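Local atomic coordinates of bifunctional autolysin (Staphylococcus aureus subsp. aureus Mu50, PDB entry 6FXO), a protein that probably hydrolyses peptidoglycan glycan strands through an N-acetylglucosaminidase module of glycoside hydrolase family 73, as part of a bifunctional autolysin. Residues Leu67-Asn72 with Gly235-Ile240. Sequence-based numbering, arbitrary orientation.
Sequences LDQPQN and GKYFDI
Gln-71 reaches across to Gly-235 and Lys-236. Its CB carries the chain outward with CG anti to the backbone N (chi1 -152°), and an extended chi2 brings the amide to the other segment. Gln-71 CG already meets the lysine, 3.8 Å from Lys-236 CD, where the two side chains cross at about a right angle. At the amide carbon, Gln-71 CD is 3.5 Å from Lys-236 CD. Gln-71 OE1 lies 3.6 Å from Gly-235 CA and hydrogen-bonds to Tyr-228 OH. On the other arm of the amide, Gln-71 NE2 comes within 3.3 Å of Lys-236 NZ. Both nitrogens are donors, so no bond links them; instead Glu-233 OE2 accepts a hydrogen bond from Gln-71 NE2 and forms a salt bridge with Lys-236 NZ. Val-234 O is a second acceptor for NE2, and bonds at both ends should fix the amide's rotation. Gln-69 supplies a separate amide-ring contact: its NE2 sits over the centre of the Tyr-237 ring, 3.6 Å above the plane, with amide and ring planes 40° apart. The contact thus joins the loop between helices 51-56 and 75-82 to the residues leading into strand 237-242 and to its first residue, Tyr-237; that strand pairs in parallel with strand 4-9, while Tyr-228 of helix 216-231 holds the Gln-71 carbonyl.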
loop_
_atom_site.group_PDB
_atom_site.type_symbol
_atom_site.label_atom_id
_atom_site.label_comp_id
_atom_site.label_asym_id
_atom_site.label_seq_id
_atom_site.Cartn_x
_atom_site.Cartn_y
_atom_site.Cartn_z
ATOM N N LEU A 67 -4.957 -3.982 -5.101
ATOM C CA LEU A 67 -3.638 -4.336 -4.658
ATOM C C LEU A 67 -3.358 -5.836 -4.686
ATOM O O LEU A 67 -2.218 -6.260 -4.584
ATOM C CB LEU A 67 -3.529 -3.735 -3.205
ATOM C CG LEU A 67 -3.729 -2.163 -3.104
ATOM C CD1 LEU A 67 -3.534 -1.649 -1.717
ATOM C CD2 LEU A 67 -2.590 -1.459 -3.998
ATOM N N ASP A 68 -4.416 -6.644 -4.753
ATOM C CA ASP A 68 -4.307 -8.090 -4.793
ATOM C C ASP A 68 -4.175 -8.511 -6.260
ATOM O O ASP A 68 -4.031 -9.686 -6.565
ATOM C CB ASP A 68 -5.518 -8.733 -4.090
ATOM C CG ASP A 68 -6.857 -8.312 -4.652
ATOM O OD1 ASP A 68 -7.042 -7.105 -4.886
ATOM O OD2 ASP A 68 -7.748 -9.175 -4.773
ATOM N N GLN A 69 -4.210 -7.536 -7.176
ATOM C CA GLN A 69 -4.094 -7.904 -8.575
ATOM C C GLN A 69 -2.913 -7.440 -9.338
ATOM O O GLN A 69 -2.796 -6.272 -9.664
ATOM C CB GLN A 69 -5.353 -7.548 -9.383
ATOM C CG GLN A 69 -5.770 -8.737 -10.274
ATOM C CD GLN A 69 -7.262 -8.890 -10.507
ATOM O OE1 GLN A 69 -8.030 -9.106 -9.567
ATOM N NE2 GLN A 69 -7.705 -8.916 -11.775
ATOM N N PRO A 70 -2.009 -8.337 -9.626
ATOM C CA PRO A 70 -0.855 -7.936 -10.393
ATOM C C PRO A 70 -1.286 -7.480 -11.777
ATOM O O PRO A 70 -2.292 -7.929 -12.302
ATOM C CB PRO A 70 -0.029 -9.211 -10.493
ATOM C CG PRO A 70 -0.466 -10.021 -9.359
ATOM C CD PRO A 70 -1.929 -9.761 -9.254
ATOM N N GLN A 71 -0.541 -6.565 -12.288
ATOM C CA GLN A 71 -0.708 -5.977 -13.574
ATOM C C GLN A 71 0.532 -6.470 -14.219
ATOM O O GLN A 71 1.539 -6.664 -13.557
ATOM C CB GLN A 71 -0.642 -4.459 -13.472
ATOM C CG GLN A 71 -1.438 -3.766 -14.546
ATOM C CD GLN A 71 -1.400 -2.273 -14.363
ATOM O OE1 GLN A 71 -2.011 -1.721 -13.463
ATOM N NE2 GLN A 71 -0.684 -1.579 -15.192
ATOM N N ASN A 72 0.487 -6.681 -15.472
ATOM C CA ASN A 72 1.710 -7.168 -16.103
ATOM C C ASN A 72 2.564 -6.029 -16.539
ATOM O O ASN A 72 2.790 -5.868 -17.730
ATOM C CB ASN A 72 1.392 -8.069 -17.270
ATOM C CG ASN A 72 0.509 -9.177 -16.822
ATOM O OD1 ASN A 72 0.956 -10.023 -16.047
ATOM N ND2 ASN A 72 -0.737 -9.255 -17.255
ATOM N N GLY A 235 -3.262 2.418 -13.653
ATOM C CA GLY A 235 -3.974 1.250 -13.130
ATOM C C GLY A 235 -5.087 0.733 -14.015
ATOM O O GLY A 235 -5.701 1.484 -14.757
ATOM N N LYS A 236 -5.365 -0.509 -13.914
ATOM C CA LYS A 236 -6.411 -1.146 -14.696
ATOM C C LYS A 236 -7.528 -1.825 -13.951
ATOM O O LYS A 236 -8.572 -2.039 -14.550
ATOM C CB LYS A 236 -5.767 -2.196 -15.629
ATOM C CG LYS A 236 -5.179 -1.644 -16.924
ATOM C CD LYS A 236 -3.683 -1.956 -17.021
ATOM C CE LYS A 236 -3.066 -1.624 -18.361
ATOM N NZ LYS A 236 -1.573 -1.736 -18.338
ATOM N N TYR A 237 -7.324 -2.172 -12.677
ATOM C CA TYR A 237 -8.357 -2.838 -11.904
ATOM C C TYR A 237 -8.749 -2.038 -10.728
ATOM O O TYR A 237 -7.937 -1.800 -9.788
ATOM C CB TYR A 237 -7.960 -4.289 -11.527
ATOM C CG TYR A 237 -7.503 -5.125 -12.704
ATOM C CD1 TYR A 237 -8.420 -5.791 -13.512
ATOM C CD2 TYR A 237 -6.158 -5.245 -13.016
ATOM C CE1 TYR A 237 -8.008 -6.545 -14.601
ATOM C CE2 TYR A 237 -5.734 -6.000 -14.104
ATOM C CZ TYR A 237 -6.661 -6.648 -14.894
ATOM O OH TYR A 237 -6.245 -7.391 -15.975
ATOM N N PHE A 238 -10.016 -1.604 -10.776
ATOM C CA PHE A 238 -10.479 -0.782 -9.651
ATOM C C PHE A 238 -11.713 -1.323 -9.003
ATOM O O PHE A 238 -12.433 -2.111 -9.592
ATOM C CB PHE A 238 -10.631 0.672 -10.163
ATOM C CG PHE A 238 -9.378 1.364 -10.646
ATOM C CD1 PHE A 238 -8.874 1.117 -11.950
ATOM C CD2 PHE A 238 -8.740 2.322 -9.886
ATOM C CE1 PHE A 238 -7.768 1.821 -12.440
ATOM C CE2 PHE A 238 -7.633 3.042 -10.381
ATOM C CZ PHE A 238 -7.150 2.780 -11.653
ATOM N N ASP A 239 -11.993 -0.860 -7.746
ATOM C CA ASP A 239 -13.166 -1.341 -6.981
ATOM C C ASP A 239 -13.657 -0.223 -6.107
ATOM O O ASP A 239 -13.016 0.085 -5.118
ATOM C CB ASP A 239 -12.667 -2.478 -6.059
ATOM C CG ASP A 239 -13.685 -3.402 -5.403
ATOM O OD1 ASP A 239 -14.791 -2.926 -5.058
ATOM O OD2 ASP A 239 -13.325 -4.566 -5.113
ATOM N N ILE A 240 -14.795 0.359 -6.471
ATOM C CA ILE A 240 -15.447 1.443 -5.820
ATOM C C ILE A 240 -16.754 1.136 -5.048
ATOM O O ILE A 240 -17.750 0.696 -5.619
ATOM C CB ILE A 240 -15.666 2.531 -6.920
ATOM C CG1 ILE A 240 -14.338 2.829 -7.684
ATOM C CG2 ILE A 240 -16.237 3.816 -6.333
ATOM C CD1 ILE A 240 -14.516 3.739 -8.925
#